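Local coordinates for protein ACDH-11, isoform b (Caenorhabditis elegans, PDB 4Y9J), which belongs to the acyl-CoA dehydrogenase family of flavoproteins and binds flavin-adenine dinucleotide, at residues Leu38-Arg49 and Val119-Ala130. Residues are numbered along the deposited sequence; the frame is centred on the assembly and turned at random.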
ATOM      1  N   LEU B  38     -23.589  31.167  24.632  1.00 54.22           N
ATOM      2  CA  LEU B  38     -23.690  32.287  23.688  1.00 55.37           C
ATOM      3  C   LEU B  38     -24.817  33.277  24.048  1.00 58.08           C
ATOM      4  O   LEU B  38     -24.682  34.509  23.921  1.00 58.32           O
ATOM      5  CB  LEU B  38     -23.895  31.795  22.229  1.00 54.95           C
ATOM      6  CG  LEU B  38     -22.795  30.891  21.668  1.00 57.53           C
ATOM      7  CD1 LEU B  38     -23.113  30.506  20.213  1.00 56.79           C
ATOM      8  CD2 LEU B  38     -21.424  31.528  21.869  1.00 56.17           C
ATOM      9  N   ARG B  39     -25.952  32.737  24.454  1.00 60.63           N
ATOM     10  CA  ARG B  39     -27.031  33.580  24.987  1.00 64.05           C
ATOM     11  C   ARG B  39     -26.579  34.526  26.107  1.00 63.69           C
ATOM     12  O   ARG B  39     -27.058  35.620  26.185  1.00 59.66           O
ATOM     13  CB  ARG B  39     -28.149  32.726  25.548  1.00 69.28           C
ATOM     14  CG  ARG B  39     -29.088  32.125  24.543  1.00 74.85           C
ATOM     15  CD  ARG B  39     -30.118  31.256  25.246  1.00 83.37           C
ATOM     16  NE  ARG B  39     -30.972  30.663  24.234  1.00 89.70           N
ATOM     17  CZ  ARG B  39     -31.978  31.304  23.644  1.00 97.10           C
ATOM     18  NH1 ARG B  39     -32.292  32.555  23.989  1.00 98.88           N
ATOM     19  NH2 ARG B  39     -32.690  30.686  22.709  1.00 99.81           N
ATOM     20  N   ARG B  40     -25.690  34.082  26.988  1.00 62.53           N
ATOM     21  CA  ARG B  40     -25.213  34.899  28.099  1.00 64.97           C
ATOM     22  C   ARG B  40     -24.203  35.911  27.685  1.00 63.06           C
ATOM     23  O   ARG B  40     -24.176  36.988  28.211  1.00 60.87           O
ATOM     24  CB  ARG B  40     -24.513  34.034  29.130  1.00 65.30           C
ATOM     25  CG  ARG B  40     -25.444  33.068  29.782  1.00 69.52           C
ATOM     26  CD  ARG B  40     -24.739  32.331  30.917  1.00 71.66           C
ATOM     27  NE  ARG B  40     -24.454  33.299  31.979  1.00 73.95           N
ATOM     28  CZ  ARG B  40     -23.242  33.655  32.400  1.00 73.24           C
ATOM     29  NH1 ARG B  40     -22.121  33.082  31.885  1.00 67.11           N
ATOM     30  NH2 ARG B  40     -23.177  34.578  33.370  1.00 72.78           N
ATOM     31  N   LEU B  41     -23.308  35.520  26.796  1.00 62.96           N
ATOM     32  CA  LEU B  41     -22.146  36.362  26.446  1.00 63.76           C
ATOM     33  C   LEU B  41     -22.422  37.408  25.400  1.00 63.56           C
ATOM     34  O   LEU B  41     -21.786  38.430  25.398  1.00 65.70           O
ATOM     35  CB  LEU B  41     -20.976  35.486  25.981  1.00 61.78           C
ATOM     36  CG  LEU B  41     -20.434  34.520  27.017  1.00 61.64           C
ATOM     37  CD1 LEU B  41     -19.355  33.601  26.454  1.00 60.54           C
ATOM     38  CD2 LEU B  41     -19.893  35.284  28.206  1.00 63.34           C
ATOM     39  N   LEU B  42     -23.361  37.146  24.502  1.00 64.73           N
ATOM     40  CA  LEU B  42     -23.639  38.023  23.394  1.00 64.41           C
ATOM     41  C   LEU B  42     -24.891  38.864  23.621  1.00 67.47           C
ATOM     42  O   LEU B  42     -25.875  38.387  24.176  1.00 67.59           O
ATOM     43  CB  LEU B  42     -23.880  37.238  22.132  1.00 60.74           C
ATOM     44  CG  LEU B  42     -22.730  36.351  21.645  1.00 58.44           C
ATOM     45  CD1 LEU B  42     -23.227  35.509  20.470  1.00 54.23           C
ATOM     46  CD2 LEU B  42     -21.514  37.163  21.210  1.00 58.56           C
ATOM     47  N   PRO B  43     -24.870  40.094  23.134  1.00 70.19           N
ATOM     48  CA  PRO B  43     -26.057  40.957  23.084  1.00 72.19           C
ATOM     49  C   PRO B  43     -27.165  40.272  22.279  1.00 73.52           C
ATOM     50  O   PRO B  43     -26.830  39.570  21.314  1.00 65.04           O
ATOM     51  CB  PRO B  43     -25.576  42.195  22.339  1.00 74.11           C
ATOM     52  CG  PRO B  43     -24.110  42.104  22.218  1.00 70.90           C
ATOM     53  CD  PRO B  43     -23.682  40.701  22.505  1.00 70.69           C
ATOM     54  N   GLU B  44     -28.446  40.530  22.604  1.00 74.92           N
ATOM     55  CA  GLU B  44     -29.606  39.649  22.185  1.00 78.80           C
ATOM     56  C   GLU B  44     -29.742  39.592  20.693  1.00 77.46           C
ATOM     57  O   GLU B  44     -30.085  38.530  20.127  1.00 79.37           O
ATOM     58  CB  GLU B  44     -30.994  40.117  22.740  1.00 85.14           C
ATOM     59  CG  GLU B  44     -32.223  39.370  22.148  1.00 87.02           C
ATOM     60  CD  GLU B  44     -33.578  39.959  22.528  1.00 91.48           C
ATOM     61  OE1 GLU B  44     -33.901  41.094  22.122  1.00 94.77           O
ATOM     62  OE2 GLU B  44     -34.339  39.253  23.232  1.00 94.04           O
ATOM     63  N   SER B  45     -29.439  40.739  20.112  1.00 69.39           N
ATOM     64  CA  SER B  45     -29.417  40.978  18.712  1.00 77.12           C
ATOM     65  C   SER B  45     -28.359  40.127  17.999  1.00 77.59           C
ATOM     66  O   SER B  45     -28.632  39.466  16.958  1.00 80.46           O
ATOM     67  CB  SER B  45     -29.122  42.484  18.524  1.00 82.86           C
ATOM     68  OG  SER B  45     -27.953  42.845  19.269  1.00 86.73           O
ATOM     69  N   GLU B  46     -27.140  40.148  18.540  1.00 74.20           N
ATOM     70  CA  GLU B  46     -26.039  39.483  17.876  1.00 67.74           C
ATOM     71  C   GLU B  46     -26.264  38.021  18.070  1.00 66.46           C
ATOM     72  O   GLU B  46     -25.933  37.232  17.219  1.00 69.22           O
ATOM     73  CB  GLU B  46     -24.712  39.863  18.471  1.00 67.54           C
ATOM     74  CG  GLU B  46     -24.351  41.312  18.370  1.00 72.36           C
ATOM     75  CD  GLU B  46     -23.968  41.785  16.979  1.00 74.82           C
ATOM     76  OE1 GLU B  46     -23.390  42.909  16.916  1.00 79.56           O
ATOM     77  OE2 GLU B  46     -24.284  41.122  15.962  1.00 73.01           O
ATOM     78  N   TYR B  47     -26.793  37.651  19.231  1.00 65.91           N
ATOM     79  CA  TYR B  47     -27.098  36.286  19.529  1.00 64.34           C
ATOM     80  C   TYR B  47     -27.859  35.586  18.403  1.00 65.86           C
ATOM     81  O   TYR B  47     -27.476  34.457  18.006  1.00 60.19           O
ATOM     82  CB  TYR B  47     -27.834  36.105  20.867  1.00 65.75           C
ATOM     83  CG  TYR B  47     -28.397  34.700  20.954  1.00 62.94           C
ATOM     84  CD1 TYR B  47     -27.578  33.611  21.142  1.00 62.12           C
ATOM     85  CD2 TYR B  47     -29.747  34.462  20.705  1.00 64.21           C
ATOM     86  CE1 TYR B  47     -28.087  32.322  21.145  1.00 60.21           C
ATOM     87  CE2 TYR B  47     -30.260  33.182  20.718  1.00 63.95           C
ATOM     88  CZ  TYR B  47     -29.424  32.114  20.904  1.00 60.76           C
ATOM     89  OH  TYR B  47     -29.950  30.846  20.913  1.00 61.41           O
ATOM     90  N   MET B  48     -28.898  36.231  17.873  1.00 65.70           N
ATOM     91  CA  MET B  48     -29.750  35.612  16.843  1.00 67.11           C
ATOM     92  C   MET B  48     -28.996  35.365  15.577  1.00 61.32           C
ATOM     93  O   MET B  48     -29.089  34.294  15.009  1.00 61.61           O
ATOM     94  CB  MET B  48     -31.005  36.453  16.499  1.00 71.92           C
ATOM     95  CG  MET B  48     -32.084  36.536  17.565  1.00 82.27           C
ATOM     96  SD  MET B  48     -32.721  34.946  18.152  1.00 85.24           S
ATOM     97  CE  MET B  48     -34.002  35.513  19.289  1.00 98.69           C
ATOM     98  N   ARG B  49     -28.228  36.348  15.158  1.00 58.06           N
ATOM     99  CA  ARG B  49     -27.479  36.216  13.935  1.00 58.48           C
ATOM    100  C   ARG B  49     -26.465  35.098  14.064  1.00 56.52           C
ATOM    101  O   ARG B  49     -26.291  34.266  13.165  1.00 55.50           O
ATOM    102  CB  ARG B  49     -26.778  37.546  13.613  1.00 59.44           C
ATOM    103  CG  ARG B  49     -25.891  37.507  12.365  1.00 59.01           C
ATOM    104  CD  ARG B  49     -25.280  38.873  12.130  1.00 61.51           C
ATOM    105  NE  ARG B  49     -24.397  39.275  13.219  1.00 59.49           N
ATOM    106  CZ  ARG B  49     -23.153  38.824  13.384  1.00 61.10           C
ATOM    107  NH1 ARG B  49     -22.631  37.927  12.553  1.00 62.12           N
ATOM    108  NH2 ARG B  49     -22.435  39.233  14.414  1.00 61.29           N
ATOM    109  N   VAL B 119     -18.266  44.225  12.522  1.00 61.51           N
ATOM    110  CA  VAL B 119     -18.766  43.555  13.697  1.00 59.64           C
ATOM    111  C   VAL B 119     -17.846  43.861  14.845  1.00 60.45           C
ATOM    112  O   VAL B 119     -16.635  43.878  14.696  1.00 60.82           O
ATOM    113  CB  VAL B 119     -18.823  42.021  13.504  1.00 57.21           C
ATOM    114  CG1 VAL B 119     -19.313  41.302  14.742  1.00 55.92           C
ATOM    115  CG2 VAL B 119     -19.696  41.661  12.332  1.00 57.84           C
ATOM    116  N   ASP B 120     -18.445  44.103  16.000  1.00 62.48           N
ATOM    117  CA  ASP B 120     -17.750  44.301  17.255  1.00 63.69           C
ATOM    118  C   ASP B 120     -16.709  43.170  17.577  1.00 62.44           C
ATOM    119  O   ASP B 120     -17.085  42.017  17.727  1.00 58.39           O
ATOM    120  CB  ASP B 120     -18.838  44.236  18.301  1.00 66.79           C
ATOM    121  CG  ASP B 120     -18.410  44.761  19.633  1.00 71.35           C
ATOM    122  OD1 ASP B 120     -17.287  44.511  20.030  1.00 68.22           O
ATOM    123  OD2 ASP B 120     -19.218  45.495  20.274  1.00 80.84           O
ATOM    124  N   PRO B 121     -15.437  43.519  17.823  1.00 62.99           N
ATOM    125  CA  PRO B 121     -14.455  42.434  18.015  1.00 61.21           C
ATOM    126  C   PRO B 121     -14.774  41.396  19.084  1.00 62.88           C
ATOM    127  O   PRO B 121     -14.438  40.190  18.924  1.00 59.71           O
ATOM    128  CB  PRO B 121     -13.178  43.189  18.351  1.00 62.67           C
ATOM    129  CG  PRO B 121     -13.323  44.489  17.664  1.00 63.10           C
ATOM    130  CD  PRO B 121     -14.791  44.838  17.707  1.00 64.52           C
ATOM    131  N   PHE B 122     -15.443  41.809  20.160  1.00 68.92           N
ATOM    132  CA  PHE B 122     -15.746  40.838  21.229  1.00 69.57           C
ATOM    133  C   PHE B 122     -16.751  39.812  20.682  1.00 62.65           C
ATOM    134  O   PHE B 122     -16.658  38.631  20.970  1.00 61.67           O
ATOM    135  CB  PHE B 122     -16.169  41.586  22.534  1.00 78.55           C
ATOM    136  CG  PHE B 122     -17.439  41.105  23.165  1.00 75.02           C
ATOM    137  CD1 PHE B 122     -18.652  41.549  22.701  1.00 84.00           C
ATOM    138  CD2 PHE B 122     -17.413  40.287  24.240  1.00 75.36           C
ATOM    139  CE1 PHE B 122     -19.831  41.142  23.288  1.00 85.48           C
ATOM    140  CE2 PHE B 122     -18.579  39.880  24.841  1.00 75.73           C
ATOM    141  CZ  PHE B 122     -19.782  40.267  24.334  1.00 77.55           C
ATOM    142  N   VAL B 123     -17.687  40.283  19.851  1.00 61.33           N
ATOM    143  CA  VAL B 123     -18.706  39.411  19.293  1.00 58.09           C
ATOM    144  C   VAL B 123     -18.058  38.438  18.320  1.00 53.84           C
ATOM    145  O   VAL B 123     -18.322  37.261  18.318  1.00 50.67           O
ATOM    146  CB  VAL B 123     -19.804  40.237  18.577  1.00 60.83           C
ATOM    147  CG1 VAL B 123     -20.650  39.395  17.620  1.00 59.07           C
ATOM    148  CG2 VAL B 123     -20.678  40.934  19.622  1.00 64.84           C
ATOM    149  N   ARG B 124     -17.269  38.979  17.423  1.00 52.18           N
ATOM    150  CA  ARG B 124     -16.804  38.174  16.360  1.00 52.49           C
ATOM    151  C   ARG B 124     -15.829  37.095  16.800  1.00 48.32           C
ATOM    152  O   ARG B 124     -15.803  36.049  16.185  1.00 46.18           O
ATOM    153  CB  ARG B 124     -16.322  39.059  15.249  1.00 53.56           C
ATOM    154  CG  ARG B 124     -14.967  39.654  15.434  1.00 52.82           C
ATOM    155  CD  ARG B 124     -14.837  40.858  14.495  1.00 51.72           C
ATOM    156  NE  ARG B 124     -13.451  41.283  14.602  1.00 52.28           N
ATOM    157  CZ  ARG B 124     -13.000  42.515  14.446  1.00 55.29           C
ATOM    158  NH1 ARG B 124     -13.819  43.489  14.128  1.00 55.27           N
ATOM    159  NH2 ARG B 124     -11.722  42.764  14.659  1.00 55.34           N
ATOM    160  N   ARG B 125     -15.099  37.269  17.907  1.00 46.47           N
ATOM    161  CA  ARG B 125     -14.212  36.219  18.336  1.00 45.37           C
ATOM    162  C   ARG B 125     -15.024  35.120  18.999  1.00 44.71           C
ATOM    163  O   ARG B 125     -14.696  33.949  18.865  1.00 39.98           O
ATOM    164  CB  ARG B 125     -13.075  36.717  19.249  1.00 46.72           C
ATOM    165  CG  ARG B 125     -11.967  37.499  18.542  1.00 45.67           C
ATOM    166  CD  ARG B 125     -11.188  36.636  17.537  1.00 44.69           C
ATOM    167  NE  ARG B 125      -9.908  37.216  17.168  1.00 43.29           N
ATOM    168  CZ  ARG B 125      -9.039  36.693  16.312  1.00 43.35           C
ATOM    169  NH1 ARG B 125      -9.320  35.567  15.633  1.00 44.13           N
ATOM    170  NH2 ARG B 125      -7.894  37.325  16.114  1.00 43.22           N
ATOM    171  N   ILE B 126     -16.112  35.511  19.648  1.00 46.26           N
ATOM    172  CA  ILE B 126     -16.993  34.509  20.242  1.00 47.32           C
ATOM    173  C   ILE B 126     -17.636  33.681  19.119  1.00 44.98           C
ATOM    174  O   ILE B 126     -17.647  32.461  19.174  1.00 43.17           O
ATOM    175  CB  ILE B 126     -18.033  35.150  21.216  1.00 50.57           C
ATOM    176  CG1 ILE B 126     -17.285  35.638  22.467  1.00 52.03           C
ATOM    177  CG2 ILE B 126     -19.071  34.126  21.628  1.00 51.55           C
ATOM    178  CD1 ILE B 126     -18.058  36.606  23.342  1.00 56.98           C
ATOM    179  N   HIS B 127     -18.140  34.361  18.097  1.00 44.76           N
ATOM    180  CA  HIS B 127     -18.755  33.705  16.977  1.00 43.95           C
ATOM    181  C   HIS B 127     -17.702  32.742  16.344  1.00 42.43           C
ATOM    182  O   HIS B 127     -17.961  31.572  16.184  1.00 39.77           O
ATOM    183  CB  HIS B 127     -19.233  34.771  15.993  1.00 45.06           C
ATOM    184  CG  HIS B 127     -19.906  34.251  14.768  1.00 43.60           C
ATOM    185  ND1 HIS B 127     -20.462  35.091  13.836  1.00 45.81           N
ATOM    186  CD2 HIS B 127     -20.169  32.994  14.349  1.00 42.93           C
ATOM    187  CE1 HIS B 127     -21.013  34.380  12.869  1.00 46.65           C
ATOM    188  NE2 HIS B 127     -20.827  33.098  13.154  1.00 45.27           N
ATOM    189  N   GLN B 128     -16.518  33.263  16.091  1.00 40.95           N
ATOM    190  CA  GLN B 128     -15.453  32.544  15.433  1.00 40.62           C
ATOM    191  C   GLN B 128     -15.029  31.358  16.194  1.00 37.87           C
ATOM    192  O   GLN B 128     -14.901  30.236  15.621  1.00 38.97           O
ATOM    193  CB  GLN B 128     -14.258  33.456  15.169  1.00 40.50           C
ATOM    194  CG  GLN B 128     -13.173  32.792  14.334  1.00 40.26           C
ATOM    195  CD  GLN B 128     -11.798  33.376  14.503  1.00 41.74           C
ATOM    196  OE1 GLN B 128     -11.506  34.099  15.464  1.00 41.08           O
ATOM    197  NE2 GLN B 128     -10.916  33.015  13.581  1.00 41.58           N
ATOM    198  N   VAL B 129     -14.792  31.524  17.492  1.00 38.95           N
ATOM    199  CA  VAL B 129     -14.430  30.399  18.325  1.00 38.54           C
ATOM    200  C   VAL B 129     -15.491  29.277  18.375  1.00 37.19           C
ATOM    201  O   VAL B 129     -15.161  28.113  18.279  1.00 35.42           O
ATOM    202  CB  VAL B 129     -13.947  30.862  19.743  1.00 40.62           C
ATOM    203  CG1 VAL B 129     -13.812  29.700  20.683  1.00 40.48           C
ATOM    204  CG2 VAL B 129     -12.586  31.518  19.613  1.00 42.64           C
ATOM    205  N   ALA B 130     -16.766  29.641  18.451  1.00 40.94           N
ATOM    206  CA  ALA B 130     -17.870  28.649  18.413  1.00 40.95           C
ATOM    207  C   ALA B 130     -17.896  27.887  17.067  1.00 39.20           C
ATOM    208  O   ALA B 130     -18.094  26.667  17.005  1.00 37.96           O
ATOM    209  CB  ALA B 130     -19.217  29.398  18.620  1.00 42.45           C
TER
HETATM  210  O   HOH W   1     -20.078  37.743  13.707  1.00 46.26           O
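Ile126 packs against three leucines of 38-49, and Leu42 CD2 meets its CB, CG2 and CD1 alike. Ile126 CB lies 4.0 Å from Leu42 CD2. Ile126 CG2, anti to the backbone N, also runs to Leu38 CD2 at 3.5 Å, while CG1, anti to the carbonyl carbon, takes the other branch and carries Ile126 CD1 to 4.1 Å from Leu41 CB. The Leu38 and Leu42 side chains run antiparallel to that of Ile126, and their CD2 methyls meet its CG2.

Beside this apolar patch, the ring of Phe122 turns its edge to the end of helix 34-41, where Phe122 CE1 meets Pro43 CD at 4.0 Å. Its CZ is modelled too close to Leu41 O for that approach to be relied on, and its chi1 of 130° lies away from the staggered values. Asp120 N-caps the helix that carries this ring, its OD1 accepting from Phe122 N.

Both segments belong to the helical AidB-type N-terminal region of an acyl-CoA dehydrogenase fold. Helix 121-135 lies against the kink where helix 34-41 gives way, at Leu42 and Pro43, to helix 44-74; the local axes of 44-49 and 121-130 stand 11.3 Å apart at 30°. Leu41 also reaches Phe373 of helix 352-383.

On the helix 44-74 side, the contact becomes polar. Arg49 NH2 donates to Glu46 OE2 at 3.1 Å, the oxygen lying in the guanidinium plane although the donor sits well above the carboxylate plane. Val123 CG1 meets the edge of the same guanidinium, 3.7 Å from Arg49 NH2, while Val123 CG2 touches Glu46 CG. A water accepts from Arg49 NH1 and lies 2.7 Å from His127 ND1, in the imidazole plane, linking the guanidinium to the imidazole, whose planes are 54° apart; His127 NE2 is hydrogen-bonded to Asp53.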